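Long-range contact in De novo designed protein CA01 (Synthetic construct, PDB 5E6G), which is of unknown function but was designed computationally de novo as an all-helical protein, by strategies inspired by evolution: residues Y99-V111 with E123-A135. Residues are numbered along the deposited sequence; the frame is centred on the assembly and turned at random.
Sequences YAELFRAKGEELV and EFARQLVFYPAQA
P132 sets its CB over one face of the Y99 ring: the atom lies 3.8 Å from the ring centroid, a CH-pi contact offset toward the rim. The same tyrosine reaches past the proline, and its OH donates a hydrogen bond of 2.8 Å to V129 O, meeting a lone pair in the carbonyl plane with a C=O...O angle of 128°. Because Y99 holds CG anti to its own N (chi1 -179°), the ring swings toward segment 123-135 and both contacts become possible. P132 CG, next along its ring, lies 3.5 Å from F103 CA.

One turn further along helix 97-115, the F103 ring takes L128 CD1 over a face, and the same methyl comes within 3.5 Å of G107 CA, where glycine presents bare backbone. L110 then pushes CD1 into the backbone of L128, 3.4 Å from L128 CA, a tight fit, while F124 brings CE2 to 3.6 Å from L110 CB. Toward solvent, K106 bends at chi2 and runs its aliphatic chain across one face of Y131; its NZ sits 4.5 Å from the ring centroid in a cation-pi contact.

The axes of segments 99-111 and 123-130 approach to 9.1 Å at 155°, nearly antiparallel, forming a helical hairpin. Y99 and V129 continue inward onto helix 54-75, F103 and F124 meet helix 80-93, and F124 also touches helix 24-50, which joins the hairpin to the rest of the all-helical core.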
ATOM      1  N   TYR A  99      -4.997   2.096  10.420  1.00 18.38           N
ATOM      2  CA  TYR A  99      -4.664   1.890   9.016  1.00 31.00           C
ATOM      3  C   TYR A  99      -4.009   0.520   8.842  1.00 32.91           C
ATOM      4  O   TYR A  99      -4.289  -0.194   7.879  1.00 27.76           O
ATOM      5  CB  TYR A  99      -3.731   2.994   8.506  1.00 29.69           C
ATOM      6  CG  TYR A  99      -3.353   2.849   7.045  1.00 28.32           C
ATOM      7  CD1 TYR A  99      -2.351   1.973   6.650  1.00 26.18           C
ATOM      8  CD2 TYR A  99      -3.998   3.589   6.061  1.00 28.78           C
ATOM      9  CE1 TYR A  99      -2.005   1.831   5.321  1.00 23.64           C
ATOM     10  CE2 TYR A  99      -3.654   3.458   4.728  1.00 18.14           C
ATOM     11  CZ  TYR A  99      -2.658   2.576   4.364  1.00 31.72           C
ATOM     12  OH  TYR A  99      -2.312   2.433   3.040  1.00 23.37           O
ATOM     13  N   ALA A 100      -3.148   0.162   9.792  1.00 25.83           N
ATOM     14  CA  ALA A 100      -2.386  -1.082   9.733  1.00 28.11           C
ATOM     15  C   ALA A 100      -3.282  -2.321   9.700  1.00 21.94           C
ATOM     16  O   ALA A 100      -3.027  -3.254   8.936  1.00 25.00           O
ATOM     17  CB  ALA A 100      -1.432  -1.162  10.917  1.00 35.71           C
ATOM     18  N   GLU A 101      -4.325  -2.336  10.523  1.00 22.30           N
ATOM     19  CA  GLU A 101      -5.218  -3.489  10.578  1.00 28.74           C
ATOM     20  C   GLU A 101      -6.107  -3.570   9.341  1.00 20.91           C
ATOM     21  O   GLU A 101      -6.381  -4.663   8.842  1.00 27.40           O
ATOM     22  CB  GLU A 101      -6.081  -3.449  11.842  1.00 34.61           C
ATOM     23  CG  GLU A 101      -5.320  -3.759  13.128  1.00 53.21           C
ATOM     24  CD  GLU A 101      -4.478  -5.021  13.031  1.00 53.71           C
ATOM     25  OE1 GLU A 101      -5.013  -6.067  12.607  1.00 44.36           O
ATOM     26  OE2 GLU A 101      -3.274  -4.960  13.368  1.00 35.24           O
ATOM     27  N   LEU A 102      -6.557  -2.420   8.848  1.00 26.34           N
ATOM     28  CA  LEU A 102      -7.315  -2.374   7.604  1.00 22.58           C
ATOM     29  C   LEU A 102      -6.433  -2.837   6.453  1.00 27.49           C
ATOM     30  O   LEU A 102      -6.864  -3.593   5.581  1.00 25.48           O
ATOM     31  CB  LEU A 102      -7.837  -0.963   7.331  1.00 28.45           C
ATOM     32  CG  LEU A 102      -8.995  -0.466   8.197  1.00 37.65           C
ATOM     33  CD1 LEU A 102      -9.288   0.994   7.886  1.00 37.07           C
ATOM     34  CD2 LEU A 102     -10.237  -1.317   7.987  1.00 23.54           C
ATOM     35  N   PHE A 103      -5.190  -2.366   6.467  1.00 22.46           N
ATOM     36  CA  PHE A 103      -4.190  -2.764   5.489  1.00 17.13           C
ATOM     37  C   PHE A 103      -3.982  -4.279   5.535  1.00 19.61           C
ATOM     38  O   PHE A 103      -3.940  -4.941   4.500  1.00 12.75           O
ATOM     39  CB  PHE A 103      -2.876  -2.020   5.760  1.00 18.54           C
ATOM     40  CG  PHE A 103      -1.777  -2.326   4.782  1.00 19.73           C
ATOM     41  CD1 PHE A 103      -1.616  -1.562   3.637  1.00 20.32           C
ATOM     42  CD2 PHE A 103      -0.888  -3.364   5.020  1.00 22.85           C
ATOM     43  CE1 PHE A 103      -0.597  -1.834   2.742  1.00 21.77           C
ATOM     44  CE2 PHE A 103       0.132  -3.639   4.128  1.00 18.91           C
ATOM     45  CZ  PHE A 103       0.276  -2.875   2.987  1.00 21.96           C
ATOM     46  N   ARG A 104      -3.876  -4.823   6.744  1.00 20.92           N
ATOM     47  CA  ARG A 104      -3.623  -6.250   6.927  1.00 23.56           C
ATOM     48  C   ARG A 104      -4.793  -7.104   6.448  1.00 22.17           C
ATOM     49  O   ARG A 104      -4.609  -8.056   5.688  1.00 24.96           O
ATOM     50  CB  ARG A 104      -3.339  -6.560   8.398  1.00 18.95           C
ATOM     51  CG  ARG A 104      -2.808  -7.967   8.637  1.00 25.81           C
ATOM     52  CD  ARG A 104      -2.985  -8.398  10.084  1.00 23.94           C
ATOM     53  NE  ARG A 104      -2.283  -7.521  11.017  1.00 28.84           N
ATOM     54  CZ  ARG A 104      -0.990  -7.618  11.312  1.00 32.22           C
ATOM     55  NH1 ARG A 104      -0.237  -8.551  10.743  1.00 27.57           N
ATOM     56  NH2 ARG A 104      -0.444  -6.774  12.177  1.00 47.65           N
ATOM     57  N   ALA A 105      -5.995  -6.764   6.905  1.00 23.20           N
ATOM     58  CA  ALA A 105      -7.189  -7.536   6.576  1.00 26.85           C
ATOM     59  C   ALA A 105      -7.470  -7.501   5.078  1.00 27.70           C
ATOM     60  O   ALA A 105      -7.784  -8.527   4.473  1.00 27.01           O
ATOM     61  CB  ALA A 105      -8.386  -7.011   7.354  1.00 24.40           C
ATOM     62  N   LYS A 106      -7.352  -6.319   4.482  1.00 26.34           N
ATOM     63  CA  LYS A 106      -7.560  -6.168   3.046  1.00 26.76           C
ATOM     64  C   LYS A 106      -6.468  -6.887   2.262  1.00 26.06           C
ATOM     65  O   LYS A 106      -6.739  -7.522   1.239  1.00 23.28           O
ATOM     66  CB  LYS A 106      -7.594  -4.688   2.662  1.00 25.82           C
ATOM     67  CG  LYS A 106      -7.854  -4.431   1.181  1.00 31.92           C
ATOM     68  CD  LYS A 106      -9.195  -5.000   0.739  1.00 27.81           C
ATOM     69  CE  LYS A 106      -9.516  -4.612  -0.695  1.00 32.15           C
ATOM     70  NZ  LYS A 106     -10.896  -5.011  -1.088  1.00 49.26           N
ATOM     71  N   GLY A 107      -5.234  -6.779   2.742  1.00 25.14           N
ATOM     72  CA  GLY A 107      -4.111  -7.437   2.102  1.00 28.38           C
ATOM     73  C   GLY A 107      -4.322  -8.936   1.997  1.00 25.44           C
ATOM     74  O   GLY A 107      -4.145  -9.519   0.930  1.00 23.71           O
ATOM     75  N   GLU A 108      -4.709  -9.553   3.109  1.00 24.50           N
ATOM     76  CA  GLU A 108      -4.982 -10.987   3.145  1.00 26.58           C
ATOM     77  C   GLU A 108      -6.068 -11.357   2.144  1.00 26.58           C
ATOM     78  O   GLU A 108      -6.000 -12.398   1.492  1.00 30.04           O
ATOM     79  CB  GLU A 108      -5.399 -11.415   4.553  1.00 21.57           C
ATOM     80  CG  GLU A 108      -4.273 -11.356   5.570  1.00 37.29           C
ATOM     81  CD  GLU A 108      -4.754 -11.562   6.991  1.00 28.31           C
ATOM     82  OE1 GLU A 108      -5.935 -11.919   7.177  1.00 42.05           O
ATOM     83  OE2 GLU A 108      -3.950 -11.361   7.925  1.00 28.43           O
ATOM     84  N   GLU A 109      -7.065 -10.488   2.028  1.00 31.43           N
ATOM     85  CA  GLU A 109      -8.161 -10.692   1.092  1.00 28.90           C
ATOM     86  C   GLU A 109      -7.665 -10.551  -0.343  1.00 28.34           C
ATOM     87  O   GLU A 109      -8.064 -11.312  -1.223  1.00 25.89           O
ATOM     88  CB  GLU A 109      -9.288  -9.692   1.375  1.00 34.01           C
ATOM     89  CG  GLU A 109     -10.632 -10.067   0.769  1.00 64.44           C
ATOM     90  CD  GLU A 109     -11.783  -9.249   1.336  1.00 78.48           C
ATOM     91  OE1 GLU A 109     -11.669  -8.754   2.479  1.00 75.19           O
ATOM     92  OE2 GLU A 109     -12.806  -9.103   0.635  1.00 76.23           O
ATOM     93  N   LEU A 110      -6.783  -9.580  -0.567  1.00 26.17           N
ATOM     94  CA  LEU A 110      -6.239  -9.326  -1.897  1.00 26.09           C
ATOM     95  C   LEU A 110      -5.299 -10.438  -2.356  1.00 25.52           C
ATOM     96  O   LEU A 110      -5.239 -10.748  -3.545  1.00 26.51           O
ATOM     97  CB  LEU A 110      -5.499  -7.987  -1.925  1.00 32.39           C
ATOM     98  CG  LEU A 110      -6.358  -6.722  -1.929  1.00 34.18           C
ATOM     99  CD1 LEU A 110      -5.482  -5.489  -1.774  1.00 25.22           C
ATOM    100  CD2 LEU A 110      -7.188  -6.624  -3.202  1.00 41.18           C
ATOM    101  N   VAL A 111      -4.554 -11.021  -1.420  1.00 28.45           N
ATOM    102  CA  VAL A 111      -3.673 -12.143  -1.729  1.00 27.21           C
ATOM    103  C   VAL A 111      -4.492 -13.301  -2.289  1.00 37.53           C
ATOM    104  O   VAL A 111      -4.138 -13.887  -3.313  1.00 34.06           O
ATOM    105  CB  VAL A 111      -2.886 -12.606  -0.478  1.00 28.15           C
ATOM    106  CG1 VAL A 111      -2.282 -13.999  -0.685  1.00 25.38           C
ATOM    107  CG2 VAL A 111      -1.795 -11.603  -0.137  1.00 19.33           C
ATOM    108  N   GLU A 123      -4.041  -3.807  -9.817  1.00 34.21           N
ATOM    109  CA  GLU A 123      -5.228  -3.792  -8.965  1.00 37.59           C
ATOM    110  C   GLU A 123      -4.866  -4.100  -7.519  1.00 38.50           C
ATOM    111  O   GLU A 123      -5.327  -3.430  -6.595  1.00 34.14           O
ATOM    112  CB  GLU A 123      -6.262  -4.804  -9.458  1.00 39.61           C
ATOM    113  CG  GLU A 123      -6.961  -4.418 -10.750  1.00 54.50           C
ATOM    114  CD  GLU A 123      -7.951  -5.472 -11.208  1.00 61.36           C
ATOM    115  OE1 GLU A 123      -7.515  -6.495 -11.778  1.00 51.80           O
ATOM    116  OE2 GLU A 123      -9.167  -5.282 -10.993  1.00 56.65           O
ATOM    117  N   PHE A 124      -4.043  -5.128  -7.337  1.00 38.20           N
ATOM    118  CA  PHE A 124      -3.560  -5.516  -6.018  1.00 34.59           C
ATOM    119  C   PHE A 124      -2.893  -4.336  -5.323  1.00 29.32           C
ATOM    120  O   PHE A 124      -3.207  -4.022  -4.177  1.00 31.77           O
ATOM    121  CB  PHE A 124      -2.578  -6.687  -6.135  1.00 33.13           C
ATOM    122  CG  PHE A 124      -2.009  -7.138  -4.819  1.00 32.39           C
ATOM    123  CD1 PHE A 124      -0.891  -6.520  -4.283  1.00 28.10           C
ATOM    124  CD2 PHE A 124      -2.587  -8.185  -4.122  1.00 31.53           C
ATOM    125  CE1 PHE A 124      -0.367  -6.934  -3.073  1.00 29.77           C
ATOM    126  CE2 PHE A 124      -2.066  -8.605  -2.910  1.00 18.72           C
ATOM    127  CZ  PHE A 124      -0.955  -7.978  -2.387  1.00 24.36           C
ATOM    128  N   ALA A 125      -1.978  -3.682  -6.029  1.00 27.38           N
ATOM    129  CA  ALA A 125      -1.231  -2.565  -5.465  1.00 27.36           C
ATOM    130  C   ALA A 125      -2.150  -1.414  -5.069  1.00 34.79           C
ATOM    131  O   ALA A 125      -2.042  -0.879  -3.968  1.00 24.10           O
ATOM    132  CB  ALA A 125      -0.180  -2.084  -6.455  1.00 36.72           C
ATOM    133  N   ARG A 126      -3.056  -1.039  -5.966  1.00 33.37           N
ATOM    134  CA  ARG A 126      -3.936   0.101  -5.729  1.00 26.14           C
ATOM    135  C   ARG A 126      -4.884  -0.140  -4.561  1.00 25.01           C
ATOM    136  O   ARG A 126      -4.970   0.676  -3.644  1.00 29.88           O
ATOM    137  CB  ARG A 126      -4.738   0.426  -6.989  1.00 29.27           C
ATOM    138  CG  ARG A 126      -3.883   0.942  -8.127  1.00 44.47           C
ATOM    139  CD  ARG A 126      -4.695   1.713  -9.147  1.00 49.37           C
ATOM    140  NE  ARG A 126      -3.825   2.375 -10.115  1.00 60.60           N
ATOM    141  CZ  ARG A 126      -3.182   3.516  -9.887  1.00 67.48           C
ATOM    142  NH1 ARG A 126      -3.307   4.134  -8.718  1.00 66.86           N
ATOM    143  NH2 ARG A 126      -2.412   4.042 -10.827  1.00 61.82           N
ATOM    144  N   GLN A 127      -5.587  -1.265  -4.591  1.00 25.62           N
ATOM    145  CA  GLN A 127      -6.558  -1.582  -3.551  1.00 25.40           C
ATOM    146  C   GLN A 127      -5.892  -1.798  -2.194  1.00 33.32           C
ATOM    147  O   GLN A 127      -6.477  -1.500  -1.153  1.00 20.37           O
ATOM    148  CB  GLN A 127      -7.366  -2.817  -3.946  1.00 28.67           C
ATOM    149  CG  GLN A 127      -8.311  -2.559  -5.109  1.00 31.13           C
ATOM    150  CD  GLN A 127      -9.061  -3.797  -5.546  1.00 31.39           C
ATOM    151  OE1 GLN A 127      -9.392  -4.658  -4.732  1.00 39.69           O
ATOM    152  NE2 GLN A 127      -9.331  -3.895  -6.843  1.00 36.36           N
ATOM    153  N   LEU A 128      -4.667  -2.314  -2.209  1.00 25.09           N
ATOM    154  CA  LEU A 128      -3.923  -2.549  -0.976  1.00 24.65           C
ATOM    155  C   LEU A 128      -3.618  -1.230  -0.274  1.00 18.22           C
ATOM    156  O   LEU A 128      -3.782  -1.107   0.940  1.00 20.79           O
ATOM    157  CB  LEU A 128      -2.624  -3.307  -1.273  1.00 20.05           C
ATOM    158  CG  LEU A 128      -1.710  -3.613  -0.085  1.00 16.93           C
ATOM    159  CD1 LEU A 128      -2.350  -4.640   0.836  1.00 23.16           C
ATOM    160  CD2 LEU A 128      -0.349  -4.092  -0.568  1.00 28.06           C
ATOM    161  N   VAL A 129      -3.193  -0.241  -1.050  1.00 23.20           N
ATOM    162  CA  VAL A 129      -2.770   1.040  -0.500  1.00 18.78           C
ATOM    163  C   VAL A 129      -3.955   1.966  -0.214  1.00 26.09           C
ATOM    164  O   VAL A 129      -3.985   2.642   0.816  1.00 18.54           O
ATOM    165  CB  VAL A 129      -1.783   1.748  -1.463  1.00 26.27           C
ATOM    166  CG1 VAL A 129      -1.445   3.156  -0.976  1.00 25.61           C
ATOM    167  CG2 VAL A 129      -0.517   0.927  -1.610  1.00 32.39           C
ATOM    168  N   PHE A 130      -4.931   1.989  -1.117  1.00 25.35           N
ATOM    169  CA  PHE A 130      -5.985   3.004  -1.066  1.00 18.50           C
ATOM    170  C   PHE A 130      -7.209   2.607  -0.246  1.00 23.76           C
ATOM    171  O   PHE A 130      -7.885   3.475   0.304  1.00 24.19           O
ATOM    172  CB  PHE A 130      -6.425   3.368  -2.487  1.00 22.21           C
ATOM    173  CG  PHE A 130      -5.460   4.274  -3.201  1.00 22.50           C
ATOM    174  CD1 PHE A 130      -5.487   5.640  -2.981  1.00 33.46           C
ATOM    175  CD2 PHE A 130      -4.527   3.761  -4.086  1.00 20.03           C
ATOM    176  CE1 PHE A 130      -4.604   6.478  -3.631  1.00 39.48           C
ATOM    177  CE2 PHE A 130      -3.641   4.594  -4.740  1.00 26.25           C
ATOM    178  CZ  PHE A 130      -3.679   5.954  -4.512  1.00 34.03           C
ATOM    179  N   TYR A 131      -7.504   1.312  -0.159  1.00 23.36           N
ATOM    180  CA  TYR A 131      -8.675   0.864   0.597  1.00 18.33           C
ATOM    181  C   TYR A 131      -8.565   1.234   2.080  1.00 25.48           C
ATOM    182  O   TYR A 131      -9.537   1.708   2.670  1.00 22.46           O
ATOM    183  CB  TYR A 131      -8.886  -0.650   0.443  1.00 24.44           C
ATOM    184  CG  TYR A 131     -10.074  -1.174   1.217  1.00 20.57           C
ATOM    185  CD1 TYR A 131     -11.327  -1.257   0.626  1.00 29.77           C
ATOM    186  CD2 TYR A 131      -9.946  -1.576   2.540  1.00 23.55           C
ATOM    187  CE1 TYR A 131     -12.418  -1.730   1.327  1.00 29.13           C
ATOM    188  CE2 TYR A 131     -11.030  -2.049   3.252  1.00 33.91           C
ATOM    189  CZ  TYR A 131     -12.264  -2.124   2.641  1.00 39.78           C
ATOM    190  OH  TYR A 131     -13.346  -2.596   3.347  1.00 43.23           O
ATOM    191  N   PRO A 132      -7.383   1.025   2.690  1.00 32.95           N
ATOM    192  CA  PRO A 132      -7.245   1.430   4.093  1.00 26.21           C
ATOM    193  C   PRO A 132      -7.079   2.942   4.249  1.00 18.24           C
ATOM    194  O   PRO A 132      -7.184   3.454   5.362  1.00 27.75           O
ATOM    195  CB  PRO A 132      -5.977   0.689   4.554  1.00 24.83           C
ATOM    196  CG  PRO A 132      -5.643  -0.280   3.455  1.00 30.41           C
ATOM    197  CD  PRO A 132      -6.175   0.337   2.213  1.00 20.90           C
ATOM    198  N   ALA A 133      -6.829   3.642   3.144  1.00 26.99           N
ATOM    199  CA  ALA A 133      -6.635   5.091   3.177  1.00 27.75           C
ATOM    200  C   ALA A 133      -7.963   5.836   3.266  1.00 32.79           C
ATOM    201  O   ALA A 133      -7.994   7.055   3.429  1.00 35.57           O
ATOM    202  CB  ALA A 133      -5.865   5.546   1.947  1.00 20.17           C
ATOM    203  N   GLN A 134      -9.059   5.097   3.162  1.00 25.47           N
ATOM    204  CA  GLN A 134     -10.384   5.695   3.191  1.00 36.98           C
ATOM    205  C   GLN A 134     -10.713   6.224   4.583  1.00 45.40           C
ATOM    206  O   GLN A 134     -10.085   5.839   5.569  1.00 48.42           O
ATOM    207  CB  GLN A 134     -11.427   4.675   2.737  1.00 35.71           C
ATOM    208  CG  GLN A 134     -11.200   4.194   1.314  1.00 29.33           C
ATOM    209  CD  GLN A 134     -12.181   3.129   0.886  1.00 38.30           C
ATOM    210  OE1 GLN A 134     -12.402   2.144   1.588  1.00 36.26           O
ATOM    211  NE2 GLN A 134     -12.781   3.324  -0.278  1.00 40.28           N
ATOM    212  N   ALA A 135     -11.700   7.113   4.651  1.00 47.65           N
ATOM    213  CA  ALA A 135     -12.046   7.793   5.894  1.00 48.48           C
ATOM    214  C   ALA A 135     -13.056   6.980   6.697  1.00 46.69           C
ATOM    215  O   ALA A 135     -14.129   6.643   6.199  1.00 69.78           O
ATOM    216  CB  ALA A 135     -12.598   9.183   5.599  1.00 38.10           C
TER